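Local coordinates for protein UDP-N-acetylenolpyruvoylglucosamine reductase (Listeria monocytogenes, PDB 3TX1) that binds FAD and probably catalyses the NADPH-dependent reduction of UDP-N-acetylenolpyruvoylglucosamine to UDP-N-acetylmuramate, a step in building peptidoglycan, at residues Leu81-Asn86 with Leu102-Leu107; Gln259-Gln264 with Gln301-Lys306; Val168-Thr173 with Thr209-Leu214. All blocks are in the same frame, centred on the assembly; numbering follows the deposited sequence.

Interaction 1 of 3, residues Leu81-Asn86 with Leu102-Leu107. With FAD (flavin-adenine dinucleotide), chain B.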
loop_
_atom_site.group_PDB
_atom_site.type_symbol
_atom_site.label_atom_id
_atom_site.label_comp_id
_atom_site.label_asym_id
_atom_site.label_seq_id
_atom_site.Cartn_x
_atom_site.Cartn_y
_atom_site.Cartn_z
ATOM N N LEU A 81 7.853 10.749 11.437
ATOM C CA LEU A 81 7.313 9.412 11.615
ATOM C C LEU A 81 6.725 8.886 10.296
ATOM O O LEU A 81 6.078 9.624 9.564
ATOM C CB LEU A 81 6.242 9.460 12.711
ATOM C CG LEU A 81 5.141 8.376 12.836
ATOM C CD1 LEU A 81 5.503 7.206 13.750
ATOM C CD2 LEU A 81 3.914 9.095 13.371
ATOM N N THR A 82 6.940 7.618 9.984
ATOM C CA THR A 82 6.374 7.081 8.769
ATOM C C THR A 82 5.609 5.824 9.105
ATOM O O THR A 82 6.023 5.045 9.969
ATOM C CB THR A 82 7.434 6.666 7.712
ATOM O OG1 THR A 82 8.497 7.631 7.640
ATOM C CG2 THR A 82 6.759 6.477 6.314
ATOM N N ILE A 83 4.507 5.618 8.392
ATOM C CA ILE A 83 3.738 4.421 8.549
ATOM C C ILE A 83 3.978 3.597 7.340
ATOM O O ILE A 83 3.779 4.072 6.235
ATOM C CB ILE A 83 2.250 4.706 8.499
ATOM C CG1 ILE A 83 1.966 5.887 9.395
ATOM C CG2 ILE A 83 1.482 3.451 8.914
ATOM C CD1 ILE A 83 2.488 5.648 10.791
ATOM N N LEU A 84 4.389 2.361 7.562
ATOM C CA LEU A 84 4.597 1.430 6.487
ATOM C C LEU A 84 3.581 0.281 6.568
ATOM O O LEU A 84 3.471 -0.395 7.575
ATOM C CB LEU A 84 6.012 0.885 6.562
ATOM C CG LEU A 84 6.334 -0.334 5.701
ATOM C CD1 LEU A 84 6.593 0.043 4.239
ATOM C CD2 LEU A 84 7.543 -1.034 6.305
ATOM N N GLY A 85 2.830 0.077 5.496
ATOM C CA GLY A 85 1.913 -1.062 5.397
ATOM C C GLY A 85 2.816 -2.174 4.932
ATOM O O GLY A 85 3.812 -2.446 5.621
ATOM N N ASN A 86 2.523 -2.754 3.754
ATOM C CA ASN A 86 3.336 -3.837 3.118
ATOM C C ASN A 86 4.128 -3.340 1.894
ATOM O O ASN A 86 4.599 -4.135 1.055
ATOM C CB ASN A 86 2.467 -5.039 2.728
ATOM C CG ASN A 86 1.616 -5.550 3.877
ATOM O OD1 ASN A 86 1.943 -5.356 5.026
ATOM N ND2 ASN A 86 0.514 -6.220 3.562
ATOM N N LEU A 102 6.589 2.973 11.662
ATOM C CA LEU A 102 5.646 2.130 12.377
ATOM C C LEU A 102 5.005 1.160 11.427
ATOM O O LEU A 102 4.475 1.563 10.394
ATOM C CB LEU A 102 4.497 2.953 12.915
ATOM C CG LEU A 102 4.327 3.548 14.291
ATOM C CD1 LEU A 102 2.919 4.117 14.297
ATOM C CD2 LEU A 102 4.417 2.456 15.329
ATOM N N HIS A 103 5.000 -0.099 11.821
ATOM C CA HIS A 103 4.456 -1.154 11.029
ATOM C C HIS A 103 3.449 -1.847 11.923
ATOM O O HIS A 103 3.770 -2.400 12.985
ATOM C CB HIS A 103 5.613 -2.046 10.551
ATOM C CG HIS A 103 5.217 -3.110 9.549
ATOM N ND1 HIS A 103 4.633 -2.822 8.367
ATOM C CD2 HIS A 103 5.368 -4.493 9.583
ATOM C CE1 HIS A 103 4.386 -3.969 7.701
ATOM N NE2 HIS A 103 4.834 -4.989 8.449
ATOM N N LEU A 104 2.207 -1.849 11.489
ATOM C CA LEU A 104 1.140 -2.347 12.314
ATOM C C LEU A 104 0.765 -3.752 11.960
ATOM O O LEU A 104 -0.370 -4.143 12.006
ATOM C CB LEU A 104 -0.065 -1.454 12.194
ATOM C CG LEU A 104 0.237 0.019 12.173
ATOM C CD1 LEU A 104 -0.878 0.769 11.518
ATOM C CD2 LEU A 104 0.479 0.546 13.547
ATOM N N ASP A 105 1.763 -4.516 11.615
ATOM C CA ASP A 105 1.612 -5.900 11.226
ATOM C C ASP A 105 0.815 -6.664 12.273
ATOM O O ASP A 105 -0.049 -7.460 11.921
ATOM C CB ASP A 105 2.992 -6.524 11.097
ATOM C CG ASP A 105 3.073 -7.500 9.953
ATOM O OD1 ASP A 105 2.012 -7.959 9.477
ATOM O OD2 ASP A 105 4.201 -7.800 9.501
ATOM N N LEU A 106 1.080 -6.400 13.560
ATOM C CA LEU A 106 0.395 -7.117 14.657
ATOM C C LEU A 106 -1.081 -6.766 14.877
ATOM O O LEU A 106 -1.763 -7.426 15.639
ATOM C CB LEU A 106 1.172 -6.972 15.951
ATOM C CG LEU A 106 2.595 -7.452 15.700
ATOM C CD1 LEU A 106 3.534 -7.113 16.846
ATOM C CD2 LEU A 106 2.565 -8.941 15.437
ATOM N N LEU A 107 -1.569 -5.731 14.211
ATOM C CA LEU A 107 -2.946 -5.365 14.345
ATOM C C LEU A 107 -3.624 -5.986 13.155
ATOM O O LEU A 107 -3.828 -5.323 12.145
ATOM C CB LEU A 107 -3.086 -3.849 14.380
ATOM C CG LEU A 107 -2.290 -3.134 15.491
ATOM C CD1 LEU A 107 -2.655 -1.668 15.546
ATOM C CD2 LEU A 107 -2.503 -3.771 16.856
HETATM P PA FAD B . 2.204 0.709 1.469
HETATM O O1A FAD B . 2.922 0.096 2.624
HETATM O O2A FAD B . 2.735 0.512 0.078
HETATM O O5B FAD B . 2.158 2.295 1.661
HETATM C C5B FAD B . 1.090 2.890 0.932
HETATM C C4B FAD B . 0.738 4.266 1.457
HETATM O O4B FAD B . -0.234 4.171 2.486
HETATM C C3B FAD B . 1.877 5.071 2.042
HETATM O O3B FAD B . 1.508 6.464 1.891
HETATM C C2B FAD B . 1.780 4.675 3.515
HETATM O O2B FAD B . 2.393 5.539 4.491
HETATM C C1B FAD B . 0.291 4.700 3.697
HETATM N N9A FAD B . -0.101 3.763 4.735
HETATM C C8A FAD B . 0.166 2.451 4.807
HETATM N N7A FAD B . -0.470 1.931 5.894
HETATM C C5A FAD B . -1.164 2.904 6.523
HETATM C C6A FAD B . -2.011 3.071 7.734
HETATM N N6A FAD B . -2.306 2.050 8.586
HETATM N N1A FAD B . -2.504 4.304 7.977
HETATM C C2A FAD B . -2.262 5.342 7.187
HETATM N N3A FAD B . -1.485 5.288 6.105
HETATM C C4A FAD B . -0.916 4.120 5.732
HETATM N N1 FAD B . -3.791 -0.683 -5.951
HETATM C C2 FAD B . -5.066 -0.541 -6.391
HETATM O O2 FAD B . -5.753 0.404 -5.971
HETATM N N3 FAD B . -5.667 -1.386 -7.240
HETATM C C4 FAD B . -5.061 -2.439 -7.770
HETATM O O4 FAD B . -5.643 -3.185 -8.591
HETATM C C4X FAD B . -3.672 -2.659 -7.341
HETATM N N5 FAD B . -2.991 -3.697 -7.818
HETATM C C5X FAD B . -1.722 -3.941 -7.462
HETATM C C6 FAD B . -1.090 -5.056 -7.990
HETATM C C7 FAD B . 0.197 -5.359 -7.631
HETATM C C7M FAD B . 0.877 -6.564 -8.226
HETATM C C8 FAD B . 0.864 -4.464 -6.659
HETATM C C8M FAD B . 2.263 -4.716 -6.226
HETATM C C9 FAD B . 0.237 -3.366 -6.136
HETATM C C9A FAD B . -1.050 -3.062 -6.510
HETATM N N10 FAD B . -1.733 -1.945 -5.971
HETATM C C10 FAD B . -3.060 -1.719 -6.384
HETATM C "C1'" FAD B . -1.052 -1.033 -5.034
HETATM C "C2'" FAD B . -1.253 -1.453 -3.595
HETATM O "O2'" FAD B . -1.685 -2.809 -3.533
HETATM C "C3'" FAD B . -2.318 -0.610 -2.920
HETATM O "O3'" FAD B . -1.929 0.747 -3.093
HETATM C "C4'" FAD B . -2.388 -0.957 -1.436
HETATM O "O4'" FAD B . -3.660 -0.601 -0.874
HETATM C "C5'" FAD B . -1.239 -0.368 -0.637
HETATM O "O5'" FAD B . -1.102 -1.152 0.524
HETATM P P FAD B . 0.180 -1.160 1.448
HETATM O O1P FAD B . -0.308 -1.649 2.763
HETATM O O2P FAD B . 1.184 -1.944 0.674
HETATM O O3P FAD B . 0.658 0.329 1.506
#

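Interaction 2 of 3, residues Gln259-Gln264 with Gln301-Lys306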
loop_
_atom_site.group_PDB
_atom_site.type_symbol
_atom_site.label_atom_id
_atom_site.label_comp_id
_atom_site.label_asym_id
_atom_site.label_seq_id
_atom_site.Cartn_x
_atom_site.Cartn_y
_atom_site.Cartn_z
ATOM N N GLN A 259 5.204 0.669 -23.777
ATOM C CA GLN A 259 5.448 -0.375 -24.745
ATOM C C GLN A 259 5.779 0.253 -26.072
ATOM O O GLN A 259 6.776 -0.088 -26.695
ATOM C CB GLN A 259 4.243 -1.243 -24.831
ATOM C CG GLN A 259 4.496 -2.621 -25.377
ATOM C CD GLN A 259 3.254 -3.475 -25.259
ATOM O OE1 GLN A 259 2.163 -2.965 -25.027
ATOM N NE2 GLN A 259 3.414 -4.773 -25.405
ATOM N N ASP A 260 4.998 1.251 -26.444
ATOM C CA ASP A 260 5.239 2.011 -27.679
ATOM C C ASP A 260 6.604 2.723 -27.745
ATOM O O ASP A 260 7.097 2.989 -28.830
ATOM C CB ASP A 260 4.113 3.036 -27.907
ATOM C CG ASP A 260 2.766 2.382 -28.273
ATOM O OD1 ASP A 260 2.696 1.142 -28.481
ATOM O OD2 ASP A 260 1.763 3.128 -28.369
ATOM N N SER A 261 7.194 3.064 -26.601
ATOM C CA SER A 261 8.498 3.741 -26.607
ATOM C C SER A 261 9.691 2.788 -26.690
ATOM O O SER A 261 10.829 3.220 -26.624
ATOM C CB SER A 261 8.636 4.652 -25.394
ATOM O OG SER A 261 7.567 5.582 -25.394
ATOM N N GLY A 262 9.412 1.493 -26.834
ATOM C CA GLY A 262 10.433 0.490 -26.924
ATOM C C GLY A 262 11.041 0.139 -25.596
ATOM O O GLY A 262 12.118 -0.425 -25.548
ATOM N N LEU A 263 10.367 0.452 -24.502
ATOM C CA LEU A 263 10.909 0.146 -23.180
ATOM C C LEU A 263 10.525 -1.184 -22.580
ATOM O O LEU A 263 11.027 -1.526 -21.539
ATOM C CB LEU A 263 10.506 1.213 -22.170
ATOM C CG LEU A 263 11.035 2.615 -22.430
ATOM C CD1 LEU A 263 10.091 3.594 -21.729
ATOM C CD2 LEU A 263 12.479 2.718 -21.974
ATOM N N GLN A 264 9.636 -1.945 -23.192
ATOM C CA GLN A 264 9.236 -3.201 -22.576
ATOM C C GLN A 264 10.357 -4.241 -22.628
ATOM O O GLN A 264 10.888 -4.542 -23.713
ATOM C CB GLN A 264 7.975 -3.743 -23.206
ATOM C CG GLN A 264 7.406 -4.861 -22.359
ATOM C CD GLN A 264 5.998 -5.282 -22.747
ATOM O OE1 GLN A 264 5.579 -5.149 -23.905
ATOM N NE2 GLN A 264 5.266 -5.820 -21.770
ATOM N N GLN A 301 11.816 9.560 -18.774
ATOM C CA GLN A 301 12.562 10.375 -19.721
ATOM C C GLN A 301 12.389 9.958 -21.175
ATOM O O GLN A 301 12.300 10.807 -22.035
ATOM C CB GLN A 301 14.047 10.425 -19.357
ATOM C CG GLN A 301 14.813 11.354 -20.264
ATOM C CD GLN A 301 14.260 12.764 -20.232
ATOM O OE1 GLN A 301 13.582 13.174 -19.269
ATOM N NE2 GLN A 301 14.541 13.523 -21.290
ATOM N N THR A 302 12.350 8.659 -21.445
ATOM C CA THR A 302 12.248 8.169 -22.805
ATOM C C THR A 302 10.846 8.452 -23.340
ATOM O O THR A 302 10.636 8.828 -24.493
ATOM C CB THR A 302 12.500 6.670 -22.791
ATOM O OG1 THR A 302 13.781 6.433 -22.209
ATOM C CG2 THR A 302 12.502 6.099 -24.161
ATOM N N VAL A 303 9.858 8.284 -22.488
ATOM C CA VAL A 303 8.519 8.531 -22.944
ATOM C C VAL A 303 8.302 9.971 -23.314
ATOM O O VAL A 303 7.629 10.244 -24.303
ATOM C CB VAL A 303 7.460 8.066 -21.945
ATOM C CG1 VAL A 303 6.094 8.521 -22.402
ATOM C CG2 VAL A 303 7.532 6.560 -21.861
ATOM N N ARG A 304 8.876 10.900 -22.557
ATOM C CA ARG A 304 8.597 12.284 -22.859
ATOM C C ARG A 304 9.358 12.712 -24.130
ATOM O O ARG A 304 9.016 13.696 -24.791
ATOM C CB ARG A 304 8.800 13.179 -21.638
ATOM C CG ARG A 304 10.037 14.014 -21.613
ATOM C CD ARG A 304 10.071 14.946 -20.393
ATOM N NE ARG A 304 10.802 14.369 -19.252
ATOM C CZ ARG A 304 10.250 13.717 -18.225
ATOM N NH1 ARG A 304 11.038 13.234 -17.253
ATOM N NH2 ARG A 304 8.926 13.563 -18.155
ATOM N N GLU A 305 10.354 11.930 -24.521
ATOM C CA GLU A 305 11.087 12.275 -25.719
ATOM C C GLU A 305 10.400 11.817 -26.972
ATOM O O GLU A 305 10.454 12.511 -27.972
ATOM C CB GLU A 305 12.516 11.785 -25.658
ATOM C CG GLU A 305 13.332 12.584 -24.670
ATOM C CD GLU A 305 14.707 11.994 -24.427
ATOM O OE1 GLU A 305 15.157 11.108 -25.216
ATOM O OE2 GLU A 305 15.339 12.420 -23.426
ATOM N N LYS A 306 9.717 10.683 -26.909
ATOM C CA LYS A 306 9.019 10.144 -28.070
ATOM C C LYS A 306 7.620 10.690 -28.237
ATOM O O LYS A 306 7.145 10.779 -29.350
ATOM C CB LYS A 306 8.878 8.627 -27.971
ATOM C CG LYS A 306 10.148 7.868 -27.617
ATOM C CD LYS A 306 11.164 7.814 -28.742
ATOM C CE LYS A 306 12.302 6.885 -28.356
ATOM N NZ LYS A 306 11.873 5.485 -28.077
#

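Interaction 3 of 3, residues Val168-Thr173 with Thr209-Leu214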
loop_
_atom_site.group_PDB
_atom_site.type_symbol
_atom_site.label_atom_id
_atom_site.label_comp_id
_atom_site.label_asym_id
_atom_site.label_seq_id
_atom_site.Cartn_x
_atom_site.Cartn_y
_atom_site.Cartn_z
ATOM N N VAL A 168 -17.398 1.439 -0.370
ATOM C CA VAL A 168 -17.964 0.737 0.771
ATOM C C VAL A 168 -17.394 1.037 2.136
ATOM O O VAL A 168 -17.703 0.312 3.106
ATOM C CB VAL A 168 -17.986 -0.791 0.591
ATOM C CG1 VAL A 168 -19.103 -1.191 -0.340
ATOM C CG2 VAL A 168 -16.622 -1.315 0.157
ATOM N N LEU A 169 -16.623 2.095 2.249
ATOM C CA LEU A 169 -16.059 2.446 3.531
ATOM C C LEU A 169 -17.126 3.008 4.416
ATOM O O LEU A 169 -17.661 4.030 4.100
ATOM C CB LEU A 169 -15.001 3.493 3.339
ATOM C CG LEU A 169 -13.955 3.628 4.425
ATOM C CD1 LEU A 169 -13.794 2.380 5.242
ATOM C CD2 LEU A 169 -12.687 3.964 3.700
ATOM N N GLU A 170 -17.419 2.351 5.528
ATOM C CA GLU A 170 -18.442 2.854 6.414
ATOM C C GLU A 170 -17.811 3.791 7.461
ATOM O O GLU A 170 -18.165 4.975 7.575
ATOM C CB GLU A 170 -19.099 1.706 7.163
ATOM C CG GLU A 170 -20.032 2.135 8.284
ATOM C CD GLU A 170 -21.253 2.893 7.805
ATOM O OE1 GLU A 170 -21.532 2.892 6.580
ATOM O OE2 GLU A 170 -21.917 3.511 8.671
ATOM N N ALA A 171 -16.875 3.233 8.227
ATOM C CA ALA A 171 -16.235 3.919 9.327
ATOM C C ALA A 171 -14.782 3.468 9.460
ATOM O O ALA A 171 -14.396 2.396 8.988
ATOM C CB ALA A 171 -16.994 3.610 10.609
ATOM N N ALA A 172 -13.989 4.290 10.135
ATOM C CA ALA A 172 -12.595 3.981 10.395
ATOM C C ALA A 172 -12.152 4.502 11.756
ATOM O O ALA A 172 -12.618 5.564 12.219
ATOM C CB ALA A 172 -11.725 4.581 9.316
ATOM N N THR A 173 -11.269 3.735 12.398
ATOM C CA THR A 173 -10.638 4.192 13.626
ATOM C C THR A 173 -9.253 4.688 13.247
ATOM O O THR A 173 -8.486 3.988 12.600
ATOM C CB THR A 173 -10.463 3.087 14.660
ATOM O OG1 THR A 173 -11.716 2.453 14.880
ATOM C CG2 THR A 173 -9.957 3.683 15.977
ATOM N N THR A 209 -14.277 -0.181 8.836
ATOM C CA THR A 209 -15.619 -0.791 8.785
ATOM C C THR A 209 -16.227 -0.621 7.407
ATOM O O THR A 209 -16.457 0.509 6.948
ATOM C CB THR A 209 -16.632 -0.132 9.746
ATOM O OG1 THR A 209 -16.207 -0.258 11.103
ATOM C CG2 THR A 209 -17.954 -0.824 9.624
ATOM N N PHE A 210 -16.504 -1.743 6.752
ATOM C CA PHE A 210 -17.130 -1.710 5.428
ATOM C C PHE A 210 -18.619 -2.112 5.477
ATOM O O PHE A 210 -18.968 -3.145 6.072
ATOM C CB PHE A 210 -16.388 -2.646 4.505
ATOM C CG PHE A 210 -14.896 -2.509 4.556
ATOM C CD1 PHE A 210 -14.135 -3.421 5.280
ATOM C CD2 PHE A 210 -14.244 -1.519 3.822
ATOM C CE1 PHE A 210 -12.754 -3.335 5.304
ATOM C CE2 PHE A 210 -12.864 -1.420 3.836
ATOM C CZ PHE A 210 -12.123 -2.332 4.579
ATOM N N SER A 211 -19.484 -1.275 4.891
ATOM C CA SER A 211 -20.941 -1.519 4.798
ATOM C C SER A 211 -21.276 -2.432 3.610
ATOM O O SER A 211 -21.448 -1.952 2.487
ATOM C CB SER A 211 -21.678 -0.204 4.585
ATOM O OG SER A 211 -21.969 0.440 5.795
ATOM N N LEU A 212 -21.411 -3.724 3.808
ATOM C CA LEU A 212 -21.700 -4.562 2.669
ATOM C C LEU A 212 -23.166 -4.957 2.565
ATOM O O LEU A 212 -23.972 -4.612 3.389
ATOM C CB LEU A 212 -20.805 -5.791 2.670
ATOM C CG LEU A 212 -19.311 -5.606 2.902
ATOM C CD1 LEU A 212 -18.556 -6.906 2.780
ATOM C CD2 LEU A 212 -18.695 -4.511 2.067
ATOM N N ALA A 213 -23.512 -5.676 1.533
ATOM C CA ALA A 213 -24.876 -6.158 1.396
ATOM C C ALA A 213 -24.932 -7.697 1.264
ATOM O O ALA A 213 -24.018 -8.323 0.714
ATOM C CB ALA A 213 -25.549 -5.483 0.213
ATOM N N LEU A 214 -25.994 -8.310 1.788
ATOM C CA LEU A 214 -26.173 -9.765 1.640
ATOM C C LEU A 214 -26.566 -10.181 0.215
ATOM O O LEU A 214 -27.433 -9.575 -0.412
ATOM C CB LEU A 214 -27.096 -10.364 2.709
ATOM C CG LEU A 214 -26.375 -10.648 4.034
ATOM C CD1 LEU A 214 -27.389 -10.814 5.154
ATOM C CD2 LEU A 214 -25.419 -11.843 3.977
#

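Interaction 1 of 3, residues Leu81-Asn86 with Leu102-Leu107
A first torsion of -172° in His-103 points CG away from the backbone N and sends the ring across to Leu-84. There ND1 donates a hydrogen bond to Leu-84 O at 2.8 Å. The carbonyl oxygen lies close to the ring plane, whereas the nitrogen sits 47° out of the carbonyl plane and so approaches over the peptide. Ile-83 has CG1 beside its backbone N (chi1 -47°), which carries CD1 alongside Leu-102 CD1 at 3.8 Å; Leu-81 CD1 reaches Leu-102 CG at 3.9 Å. Branched aliphatic chains suit Ile-83 and Leu-102, which are buried and touch Ile-204 and Val-59 respectively. Parallel pairing joins the strands, with Leu-102 N bonded to Thr-82 O (2.7 Å) and Leu-84 N to Leu-102 O (2.9 Å). The same stretch also serves the cofactor: Ile-83 O accepts from the FAD ribose hydroxyl O2B at 2.7 Å, and further on Asn-86 N gives to the phosphate oxygen O1P at 3.2 Å, while Gly-85, with no side chain to stand in the way, lets the backbone close on the diphosphate. The chemistry implies a division of labour: the histidine holds the Leu-84 carbonyl, while neighbouring peptide groups serve ribose and phosphate.

Interaction 2 of 3, residues Gln259-Gln264 with Gln301-Lys306
Thr-302, on the flank of helix 289-307, meets Leu-263 tip to tip: its CG2 and the leucine CD2 lie 4.0 Å apart, and its OG1 is 3.9 Å from the same Leu-263 CD2. The first torsion of the threonine (-57°) places OG1 beside its own backbone N, where the hydroxyl bonds back to Tyr-298 O one turn earlier. A beta-branched residue does double duty here, because both branches touch the leucine while the polar one has its hydrogen bond within its own helix.

Val-303 follows, and its CG2 branch does the touching. It packs against Leu-263 CD1 at 3.9 Å, the two side chains crossing obliquely, and touches Ser-261 OG at 3.7 Å. That hydroxyl is not left to a purely apolar partner, since it is bonded to Leu-257 O in the preceding turn. Serine is small enough to let the two backbones approach, with Ser-261 CA and Val-303 CA 6.0 Å apart.

One turn on from Thr-302 comes Lys-306. Bends at its second and fourth torsions curl the chain over Ser-261: CG passes 4.1 Å from Ser-261 OG, and NZ ends 2.9 Å from Ser-261 O. A positive amine suits this spot, as the C-terminal end of helix 254-260 probably carries partial negative charge.

Just past that serine, Gly-262 takes positive phi (78°), a conformation glycine adopts easily, and its N bonds back to Gln-259 O at 3.1 Å. The chain leaving the helix then delivers Leu-263 to the same helix flank as Ser-261. This is a Schellman motif ending one helix of the MurB C-terminal domain, whose end, through Ser-261 and Leu-263, packs on helix 289-307.

Interaction 3 of 3, residues Val168-Thr173 with Thr209-Leu214
A classic beta bulge interrupts the antiparallel pairing of strands 169-175 and 204-214, with Glu-170 and Ala-171 together facing Thr-209. Thr-209 O accepts hydrogen bonds from both backbone N-H groups, from Glu-170 N at 2.5 Å and from Ala-171 N at 3.0 Å. Thr-209 N returns a bond to Ala-171 O (2.6 Å), and Ser-211 N reaches Val-168 O at 3.0 Å beyond the extra residue. On the side-chain level, Glu-170 runs alongside Thr-209, whose CG2 touches the glutamate CB at 3.7 Å. A bend at chi2 (65°) then turns the carboxylate toward Ser-211. The hydroxyl OG donates to Glu-170 OE1 at 2.6 Å, coming from above the carboxylate plane. Serine and glutamate suit this partly exposed face, where Arg-186 forms a long, weak ion pair with the acid. Leu-169 and Phe-210, both buried, put apolar side chains under helix 150-156, against Leu-154 and Ile-150; Leu-169 CD1 approaches Phe-210 CE2 obliquely at 4.2 Å. Val-168 CB rests against Leu-212 CD2 at 4.1 Å. Classic bulges usually accentuate the strand twist, and this one probably does so within the antiparallel sheet of a PCMH-type FAD-binding domain.

Interactions 1 and 3 both belong to the FAD-binding part of the chain, with centres 22 Å apart and nearest atoms about 8 Å apart. Strand 204-214 connects them: Ile-204 touches Ile-83 of interaction 1, while Thr-209 to Leu-212 build interaction 3. Only interaction 1 meets the cofactor directly; the side chain of Phe-210, in interaction 3, is about 10 Å from the bound FAD. Interaction 2 stands apart in the C-terminal domain, its centre 35 Å from that of interaction 1 and 41 Å from that of interaction 3. None of the three includes the predicted active-site residues Arg-194, Ser-244 and Glu-314.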